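Local coordinates for protein ureidoglycolate hydrolase (Arabidopsis thaliana, PDB 4PXC) that hydrolyses (S)-ureidoglycolate to glyoxylate, ammonium and carbon dioxide at a two-manganese centre, in the breakdown of purines, at residues V41-K46 and T140-S145. The protein carries 1 engineered substitution. Residues are numbered along the deposited sequence; the frame is centred on the assembly and turned at random.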
# COMPACT_ATOMS: atom_id res chain seq x y z
N VAL A 41 5.36 -16.78 -1.15
CA VAL A 41 5.37 -16.43 0.27
C VAL A 41 5.05 -17.61 1.17
O VAL A 41 4.19 -18.45 0.85
CB VAL A 41 4.37 -15.26 0.55
CG1 VAL A 41 4.35 -14.90 2.04
CG2 VAL A 41 4.75 -14.03 -0.29
N LEU A 42 5.78 -17.69 2.28
CA LEU A 42 5.58 -18.71 3.32
C LEU A 42 4.11 -19.09 3.58
O LEU A 42 3.27 -18.21 3.82
CB LEU A 42 6.18 -18.18 4.63
CG LEU A 42 5.96 -18.99 5.90
CD1 LEU A 42 6.50 -20.42 5.74
CD2 LEU A 42 6.64 -18.29 7.06
N TYR A 43 3.86 -20.40 3.50
CA TYR A 43 2.58 -21.06 3.80
C TYR A 43 1.44 -20.85 2.80
O TYR A 43 0.38 -21.45 2.94
CB TYR A 43 2.09 -20.77 5.23
CG TYR A 43 3.00 -21.26 6.34
CD1 TYR A 43 3.70 -22.46 6.23
CD2 TYR A 43 3.16 -20.52 7.50
CE1 TYR A 43 4.52 -22.90 7.27
CE2 TYR A 43 3.98 -20.94 8.53
CZ TYR A 43 4.66 -22.13 8.41
OH TYR A 43 5.48 -22.55 9.45
N THR A 44 1.64 -20.02 1.78
CA THR A 44 0.62 -19.84 0.75
C THR A 44 0.54 -21.07 -0.15
O THR A 44 1.39 -21.95 -0.07
CB THR A 44 0.90 -18.64 -0.14
OG1 THR A 44 2.09 -18.89 -0.92
CG2 THR A 44 1.08 -17.36 0.69
N ASP A 45 -0.47 -21.11 -1.02
CA ASP A 45 -0.65 -22.26 -1.92
C ASP A 45 0.58 -22.50 -2.80
O ASP A 45 0.96 -23.65 -3.04
CB ASP A 45 -1.92 -22.10 -2.77
CG ASP A 45 -1.86 -20.90 -3.70
OD1 ASP A 45 -1.25 -19.86 -3.32
OD2 ASP A 45 -2.42 -20.98 -4.82
N LYS A 46 1.20 -21.42 -3.27
CA LYS A 46 2.40 -21.54 -4.10
C LYS A 46 3.56 -22.16 -3.34
O LYS A 46 4.33 -22.96 -3.90
CB LYS A 46 2.81 -20.17 -4.68
CG LYS A 46 1.72 -19.51 -5.52
CD LYS A 46 1.11 -20.49 -6.53
CE LYS A 46 0.11 -19.79 -7.47
NZ LYS A 46 -0.92 -19.04 -6.71
N THR A 140 8.97 -11.55 4.31
CA THR A 140 7.78 -11.03 3.64
C THR A 140 6.49 -11.11 4.46
O THR A 140 5.78 -10.10 4.62
CB THR A 140 7.52 -11.72 2.28
OG1 THR A 140 8.73 -11.76 1.52
CG2 THR A 140 6.44 -10.99 1.48
N ARG A 141 6.19 -12.28 5.01
CA ARG A 141 4.86 -12.48 5.57
C ARG A 141 4.69 -11.95 6.99
O ARG A 141 3.72 -11.25 7.27
CB ARG A 141 4.44 -13.96 5.53
CG ARG A 141 2.97 -14.14 5.94
CD ARG A 141 2.42 -15.52 5.64
NE ARG A 141 0.97 -15.54 5.83
CZ ARG A 141 0.16 -16.49 5.38
NH1 ARG A 141 0.64 -17.53 4.69
NH2 ARG A 141 -1.15 -16.39 5.59
N PHE A 142 5.61 -12.30 7.87
CA PHE A 142 5.46 -11.96 9.29
C PHE A 142 6.51 -10.97 9.76
O PHE A 142 6.60 -10.68 10.96
CB PHE A 142 5.50 -13.23 10.16
CG PHE A 142 4.44 -14.23 9.81
CD1 PHE A 142 3.11 -14.00 10.16
CD2 PHE A 142 4.75 -15.41 9.14
CE1 PHE A 142 2.12 -14.92 9.84
CE2 PHE A 142 3.77 -16.33 8.81
CZ PHE A 142 2.45 -16.08 9.16
N GLY A 143 7.32 -10.45 8.84
CA GLY A 143 8.36 -9.50 9.20
C GLY A 143 9.55 -10.15 9.88
O GLY A 143 10.48 -9.47 10.35
N ILE A 144 9.54 -11.48 9.92
CA ILE A 144 10.61 -12.25 10.55
C ILE A 144 11.45 -12.96 9.48
O ILE A 144 10.92 -13.77 8.71
CB ILE A 144 10.02 -13.29 11.52
CG1 ILE A 144 9.21 -12.59 12.62
CG2 ILE A 144 11.13 -14.16 12.14
CD1 ILE A 144 8.25 -13.52 13.36
N SER A 145 12.74 -12.64 9.42
CA SER A 145 13.65 -13.30 8.48
C SER A 145 14.13 -14.62 9.09
O SER A 145 14.10 -14.78 10.31
CB SER A 145 14.84 -12.39 8.18
OG SER A 145 15.60 -12.18 9.35
O HOH W 1 -1.76 -18.77 3.39
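Arg141 reaches across to the turn at Val41–Thr44 and donates an N-H of NH1 to the carbonyl oxygen of Leu42, 2.9 Å away, through a fairly straight bond (160° at the hydrogen). That oxygen lies in the guanidinium plane, and NH1 lies in the plane of the carbonyl. The same NH1 is 3.0 Å from a water that accepts from it and donates a weak bond to Tyr43 O. Arginine suits the place, since a long chain ends in several N-H groups that can serve Leu42 O, the water and Asp168 at once: CG stands anti to the backbone N (chi1 -172°) and the chain stays extended as far as NE, carrying the charge to the turn while its aliphatic part packs on both flanks. Arg141 CB meets Val41 CG1 at 3.6 Å, and Arg141 CG sits over the centre of the Phe142 ring, 3.6 Å above its plane. Phe142 in turn presents its edge to Leu42, with its CE2 3.9 Å from CD2 of Leu42, while CD1 of that leucine lies over the Tyr43 ring. Branched Val41 also touches Thr140, joining methyls CG2 to CG2.

The acceptor is held ready by a type II turn. Thr44, the N-cap of helix 45-60, closes it twice on Val41 O: its backbone N donates, and OG1 does so at 2.8 Å on a lone pair. Tyr43 is anchored by its OH to Val70 O, and Arg141 NE forms a salt bridge with Asp168. With an alanine here instead of Arg141, Leu42 O would probably lose this donor and Asp168 its cationic mate, and the CG that packs on one face of Phe142 would go. The contact ties the start of helix 45-60 to the loop following the metal ligand Glu138, through a neutral carbonyl, with the arginine's charge answered by Asp168.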